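Local coordinates for protein tylactone synthase starter module and modules 1 & 2 (Streptomyces fradiae, PDB 2Z5L) that probably reduces, as the first ketoreductase of the tylosin polyketide synthase, a keto group of the growing polyketide and so helps determine its chirality, at residues 414-419 with 471-476; 274-279 with 305-310. One frame throughout, in Å; residues are numbered along the deposited sequence.

Both interactions belong to the part of the chain built as a Rossmann fold of the short-chain dehydrogenase/reductase type. Along the chain they come in series: interaction 2 (274-279 with 305-310) is complete before interaction 1 (414-419 with 471-476) begins. Their centres lie about 27 Å apart and their nearest atoms about 14 Å apart, without touching. Interaction 2 joins the consecutive helices 270-281 and 300-308; interaction 1 joins helix 402-419 to the residues leading into strand 474-477. Helix 457-470 runs between the two sites, packing against Arg274 and Arg278 and ending just before Asn471. Together they illustrate how helices are fastened to one another and to strands in this fold.

Interaction 1: 414-419 with 471-476; sequences LAERRR and NDVCVT
Arg419 reaches across from the last turn of its helix to present a guanidinium that Asn471, Asp472 and Val473 meet on both faces and at the edge. At the edge, close to the guanidinium plane, lie two backbone carbonyls. NH2 of Arg419 donates to O of Asn471 at 2.5 Å, an unusually short distance whose exact value is doubtful, while NH1 bonds to O of Asp472 at 2.7 Å and only weakly to O of Asn471. The first carbonyl is approached nearly end-on (C=O...NH2 angle 157°), whereas NH1 stands well above the plane of the second.

The faces are occupied differently. CG2 of Val473 sits over the centre of one, 3.3 Å from CZ of Arg419; OD1 of Asn471 hangs over the rim of the other, 3.2 Å from NH2 of Arg419 but badly angled for a bond. The Asn471 amide stands steeply to the guanidinium, the planes 79° apart. Successive bends of the arginine chain at chi2 and chi3 bring its head round to these carbonyls, which lie at the Schellman motif that closes helix 457-470, Asn471 being its C-prime residue and Asp472 the next.

Beyond the arginine the contact is apolar. CG1 of Val473 lies 3.9 Å from CA of Glu416, the two side chains crossing at about a right angle. CB of Ala415 faces SG of Cys474 at 4.1 Å.

NH1 of Arg419 also bonds to O of Ala425, just ahead of strand 426-430. That strand pairs with the incoming 474-477 through Ser427 and Ala429, and its Ser427 touches both Ala415 and Cys474. Helix 402-419 thus packs over this strand pair, with helix 356-376 beside it against Leu414.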
loop_
_atom_site.group_PDB
_atom_site.type_symbol
_atom_site.label_atom_id
_atom_site.label_comp_id
_atom_site.label_asym_id
_atom_site.label_seq_id
_atom_site.Cartn_x
_atom_site.Cartn_y
_atom_site.Cartn_z
ATOM N N LEU A 414 3.815 -2.158 -8.189
ATOM C CA LEU A 414 4.035 -1.775 -9.572
ATOM C C LEU A 414 5.498 -1.385 -9.753
ATOM O O LEU A 414 6.109 -1.699 -10.777
ATOM C CB LEU A 414 3.131 -0.603 -9.955
ATOM C CG LEU A 414 3.373 0.029 -11.337
ATOM C CD1 LEU A 414 2.991 -0.944 -12.441
ATOM C CD2 LEU A 414 2.541 1.309 -11.464
ATOM N N ALA A 415 6.062 -0.720 -8.751
ATOM C CA ALA A 415 7.457 -0.310 -8.806
ATOM C C ALA A 415 8.320 -1.561 -8.898
ATOM O O ALA A 415 9.173 -1.678 -9.782
ATOM C CB ALA A 415 7.822 0.490 -7.555
ATOM N N GLU A 416 8.079 -2.498 -7.981
ATOM C CA GLU A 416 8.818 -3.762 -7.934
ATOM C C GLU A 416 8.697 -4.518 -9.248
ATOM O O GLU A 416 9.700 -4.938 -9.821
ATOM C CB GLU A 416 8.313 -4.659 -6.789
ATOM C CG GLU A 416 8.409 -4.024 -5.408
ATOM C CD GLU A 416 8.310 -5.038 -4.272
ATOM O OE1 GLU A 416 9.241 -5.850 -4.103
ATOM O OE2 GLU A 416 7.303 -5.023 -3.540
ATOM N N ARG A 417 7.471 -4.689 -9.727
ATOM C CA ARG A 417 7.288 -5.404 -10.971
ATOM C C ARG A 417 7.986 -4.725 -12.141
ATOM O O ARG A 417 8.504 -5.398 -13.039
ATOM C CB ARG A 417 5.804 -5.582 -11.284
ATOM C CG ARG A 417 5.082 -6.494 -10.300
ATOM C CD ARG A 417 3.757 -6.944 -10.871
ATOM N NE ARG A 417 2.914 -5.819 -11.276
ATOM C CZ ARG A 417 2.229 -5.052 -10.428
ATOM N NH1 ARG A 417 2.284 -5.288 -9.125
ATOM N NH2 ARG A 417 1.471 -4.062 -10.881
ATOM N N ARG A 418 8.006 -3.397 -12.138
ATOM C CA ARG A 418 8.647 -2.646 -13.225
ATOM C C ARG A 418 10.153 -2.850 -13.289
ATOM O O ARG A 418 10.696 -3.203 -14.332
ATOM C CB ARG A 418 8.368 -1.143 -13.093
ATOM C CG ARG A 418 7.070 -0.682 -13.720
ATOM C CD ARG A 418 6.922 0.831 -13.599
ATOM N NE ARG A 418 7.907 1.563 -14.398
ATOM C CZ ARG A 418 7.801 1.786 -15.705
ATOM N NH1 ARG A 418 6.751 1.336 -16.376
ATOM N NH2 ARG A 418 8.748 2.465 -16.345
ATOM N N ARG A 419 10.817 -2.609 -12.166
ATOM C CA ARG A 419 12.254 -2.743 -12.098
ATOM C C ARG A 419 12.692 -4.154 -12.464
ATOM O O ARG A 419 13.504 -4.334 -13.367
ATOM C CB ARG A 419 12.735 -2.360 -10.701
ATOM C CG ARG A 419 12.594 -0.871 -10.413
ATOM C CD ARG A 419 13.678 -0.072 -11.121
ATOM N NE ARG A 419 14.960 -0.235 -10.436
ATOM C CZ ARG A 419 15.327 0.454 -9.362
ATOM N NH1 ARG A 419 14.519 1.374 -8.848
ATOM N NH2 ARG A 419 16.486 0.189 -8.777
ATOM N N ASN A 471 18.931 4.963 -6.575
ATOM C CA ASN A 471 18.139 4.192 -7.516
ATOM C C ASN A 471 17.259 3.200 -6.760
ATOM O O ASN A 471 17.129 2.047 -7.161
ATOM C CB ASN A 471 19.020 3.435 -8.505
ATOM C CG ASN A 471 18.500 3.536 -9.926
ATOM O OD1 ASN A 471 17.774 2.648 -10.399
ATOM N ND2 ASN A 471 18.881 4.605 -10.625
ATOM N N ASP A 472 16.663 3.653 -5.663
ATOM C CA ASP A 472 15.796 2.801 -4.866
ATOM C C ASP A 472 14.592 2.305 -5.661
ATOM O O ASP A 472 14.196 2.911 -6.661
ATOM C CB ASP A 472 15.263 3.552 -3.638
ATOM C CG ASP A 472 16.348 3.983 -2.684
ATOM O OD1 ASP A 472 17.138 3.126 -2.226
ATOM O OD2 ASP A 472 16.395 5.190 -2.372
ATOM N N VAL A 473 14.023 1.191 -5.201
ATOM C CA VAL A 473 12.829 0.611 -5.802
ATOM C C VAL A 473 11.688 1.046 -4.884
ATOM O O VAL A 473 10.731 1.680 -5.326
ATOM C CB VAL A 473 12.921 -0.933 -5.869
ATOM C CG1 VAL A 473 11.571 -1.526 -6.262
ATOM C CG2 VAL A 473 13.980 -1.338 -6.908
ATOM N N CYS A 474 11.795 0.717 -3.602
ATOM C CA CYS A 474 10.790 1.134 -2.632
ATOM C C CYS A 474 11.513 1.523 -1.367
ATOM O O CYS A 474 12.426 0.832 -0.915
ATOM C CB CYS A 474 9.779 0.020 -2.312
ATOM S SG CYS A 474 8.495 -0.227 -3.560
ATOM N N VAL A 475 11.110 2.647 -0.804
ATOM C CA VAL A 475 11.713 3.119 0.417
ATOM C C VAL A 475 10.677 3.950 1.126
ATOM O O VAL A 475 9.813 4.547 0.484
ATOM C CB VAL A 475 12.973 3.978 0.130
ATOM C CG1 VAL A 475 12.601 5.204 -0.700
ATOM C CG2 VAL A 475 13.632 4.390 1.438
ATOM N N THR A 476 10.748 3.951 2.454
ATOM C CA THR A 476 9.832 4.721 3.272
ATOM C C THR A 476 10.620 5.901 3.805
ATOM O O THR A 476 11.620 5.731 4.510
ATOM C CB THR A 476 9.299 3.913 4.492
ATOM O OG1 THR A 476 8.537 2.788 4.041
ATOM C CG2 THR A 476 8.409 4.788 5.362
#

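Interaction 2: 274-279 with 305-310; sequences RLARRL and EELRGH
At its end edge, nearly in its own plane, the guanidinium of Arg277 meets one carboxylate oxygen of Glu306. NH1 and NH2 of Arg277 both donate to OE2 of Glu306, at 2.9 Å from NH1 and 3.1 Å from NH2, in a salt bridge that is bidentate at the arginine but converges on a single acceptor. The guanidinium and carboxylate planes are turned 56° apart, and both nitrogens come from the same face of the carboxylate, NH1 on the anti side of OE2 and NH2 from above the plane. A second flat group, the imidazole of His310, has one face beneath O of Arg277, which lies 4.3 Å from NE2 of His310.

Arg277 spans the gap because its chain is fully extended from CG to NE (chi2 178°), and Glu306 is likewise stretched beyond CG. Under this bridge Leu307 fills the space between the helices. Its CD2 presses on the root of the arginine, 3.7 Å from CG of Arg277, while CD1 turns to CB of Ala276 at 4.1 Å. The two branches of one leucine thus divide between neighbouring residues, and its side chain crosses that of Arg277 at about a right angle. Arg277 and Glu306 are exposed and also touch crystal neighbours, which may influence how they are set.

Inward, Ala276 rests on Ile264 and Leu287, and Leu307 on Leu289. An apolar layer on the parallel strands beneath a salt bridge at the surface joins helices 270-281 and 300-308, the first two helices of the Rossmann fold's alternating strand-helix order.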
loop_
_atom_site.group_PDB
_atom_site.type_symbol
_atom_site.label_atom_id
_atom_site.label_comp_id
_atom_site.label_asym_id
_atom_site.label_seq_id
_atom_site.Cartn_x
_atom_site.Cartn_y
_atom_site.Cartn_z
ATOM N N ARG A 274 5.351 22.381 -5.747
ATOM C CA ARG A 274 6.679 22.370 -5.142
ATOM C C ARG A 274 7.690 21.577 -5.956
ATOM O O ARG A 274 8.837 21.990 -6.130
ATOM C CB ARG A 274 6.580 21.751 -3.749
ATOM C CG ARG A 274 7.907 21.321 -3.168
ATOM C CD ARG A 274 8.592 22.488 -2.540
ATOM N NE ARG A 274 7.767 23.014 -1.457
ATOM C CZ ARG A 274 8.183 23.922 -0.585
ATOM N NH1 ARG A 274 9.420 24.401 -0.676
ATOM N NH2 ARG A 274 7.371 24.334 0.381
ATOM N N LEU A 275 7.262 20.411 -6.417
ATOM C CA LEU A 275 8.117 19.536 -7.210
ATOM C C LEU A 275 8.473 20.283 -8.479
ATOM O O LEU A 275 9.633 20.349 -8.867
ATOM C CB LEU A 275 7.348 18.266 -7.556
ATOM C CG LEU A 275 8.146 16.965 -7.642
ATOM C CD1 LEU A 275 7.305 15.932 -8.408
ATOM C CD2 LEU A 275 9.468 17.161 -8.305
ATOM N N ALA A 276 7.462 20.861 -9.118
ATOM C CA ALA A 276 7.689 21.587 -10.356
ATOM C C ALA A 276 8.699 22.732 -10.204
ATOM O O ALA A 276 9.669 22.798 -10.954
ATOM C CB ALA A 276 6.360 22.105 -10.899
ATOM N N ARG A 277 8.492 23.629 -9.242
ATOM C CA ARG A 277 9.428 24.727 -9.052
ATOM C C ARG A 277 10.860 24.245 -8.846
ATOM O O ARG A 277 11.808 24.865 -9.322
ATOM C CB ARG A 277 9.010 25.590 -7.858
ATOM C CG ARG A 277 7.729 26.381 -8.065
ATOM C CD ARG A 277 7.355 27.168 -6.798
ATOM N NE ARG A 277 6.105 27.900 -6.909
ATOM C CZ ARG A 277 5.974 29.098 -7.477
ATOM N NH1 ARG A 277 7.028 29.717 -7.998
ATOM N NH2 ARG A 277 4.785 29.690 -7.513
ATOM N N ARG A 278 11.022 23.142 -8.126
ATOM C CA ARG A 278 12.353 22.597 -7.865
ATOM C C ARG A 278 13.004 21.996 -9.108
ATOM O O ARG A 278 14.200 22.187 -9.340
ATOM C CB ARG A 278 12.271 21.546 -6.757
ATOM C CG ARG A 278 12.212 22.156 -5.353
ATOM C CD ARG A 278 13.580 22.744 -4.965
ATOM N NE ARG A 278 14.641 21.735 -4.874
ATOM C CZ ARG A 278 14.829 20.904 -3.845
ATOM N NH1 ARG A 278 14.022 20.940 -2.793
ATOM N NH2 ARG A 278 15.856 20.060 -3.855
ATOM N N LEU A 279 12.215 21.264 -9.889
ATOM C CA LEU A 279 12.710 20.640 -11.107
ATOM C C LEU A 279 13.072 21.691 -12.145
ATOM O O LEU A 279 14.185 21.700 -12.684
ATOM C CB LEU A 279 11.656 19.676 -11.653
ATOM C CG LEU A 279 11.421 18.526 -10.661
ATOM C CD1 LEU A 279 10.556 17.445 -11.280
ATOM C CD2 LEU A 279 12.794 17.962 -10.235
ATOM N N GLU A 305 3.946 30.859 -15.579
ATOM C CA GLU A 305 4.789 32.004 -15.916
ATOM C C GLU A 305 6.052 32.026 -15.053
ATOM O O GLU A 305 7.152 32.255 -15.558
ATOM C CB GLU A 305 4.033 33.322 -15.711
ATOM C CG GLU A 305 3.022 33.699 -16.770
ATOM C CD GLU A 305 2.384 35.056 -16.462
ATOM O OE1 GLU A 305 3.124 35.952 -15.990
ATOM O OE2 GLU A 305 1.162 35.236 -16.697
ATOM N N GLU A 306 5.914 31.799 -13.752
ATOM C CA GLU A 306 7.093 31.813 -12.892
ATOM C C GLU A 306 7.991 30.632 -13.225
ATOM O O GLU A 306 9.199 30.753 -13.150
ATOM C CB GLU A 306 6.671 31.775 -11.421
ATOM C CG GLU A 306 5.686 32.879 -11.084
ATOM C CD GLU A 306 5.318 32.945 -9.610
ATOM O OE1 GLU A 306 4.376 33.704 -9.295
ATOM O OE2 GLU A 306 5.974 32.253 -8.798
ATOM N N LEU A 307 7.393 29.505 -13.615
ATOM C CA LEU A 307 8.161 28.312 -13.955
ATOM C C LEU A 307 8.979 28.505 -15.245
ATOM O O LEU A 307 10.095 28.009 -15.360
ATOM C CB LEU A 307 7.222 27.096 -14.091
ATOM C CG LEU A 307 6.446 26.594 -12.864
ATOM C CD1 LEU A 307 5.569 25.423 -13.239
ATOM C CD2 LEU A 307 7.415 26.185 -11.771
ATOM N N ARG A 308 8.417 29.220 -16.216
ATOM C CA ARG A 308 9.120 29.480 -17.473
ATOM C C ARG A 308 10.254 30.459 -17.223
ATOM O O ARG A 308 11.217 30.516 -17.978
ATOM C CB ARG A 308 8.174 30.073 -18.500
ATOM C CG ARG A 308 6.994 29.233 -18.782
ATOM C CD ARG A 308 6.079 29.917 -19.776
ATOM N NE ARG A 308 4.958 29.014 -20.069
ATOM C CZ ARG A 308 3.698 29.221 -19.706
ATOM N NH1 ARG A 308 3.377 30.318 -19.035
ATOM N NH2 ARG A 308 2.757 28.322 -19.999
ATOM N N GLY A 309 10.135 31.224 -16.142
ATOM C CA GLY A 309 11.167 32.185 -15.801
ATOM C C GLY A 309 12.468 31.492 -15.458
ATOM O O GLY A 309 13.531 32.113 -15.469
ATOM N N HIS A 310 12.390 30.204 -15.136
ATOM C CA HIS A 310 13.587 29.435 -14.800
ATOM C C HIS A 310 14.255 28.979 -16.077
ATOM O O HIS A 310 15.334 28.400 -16.031
ATOM C CB HIS A 310 13.220 28.217 -13.952
ATOM C CG HIS A 310 12.899 28.551 -12.531
ATOM N ND1 HIS A 310 13.842 29.043 -11.652
ATOM C CD2 HIS A 310 11.733 28.512 -11.845
ATOM C CE1 HIS A 310 13.269 29.295 -10.491
ATOM N NE2 HIS A 310 11.988 28.983 -10.581
#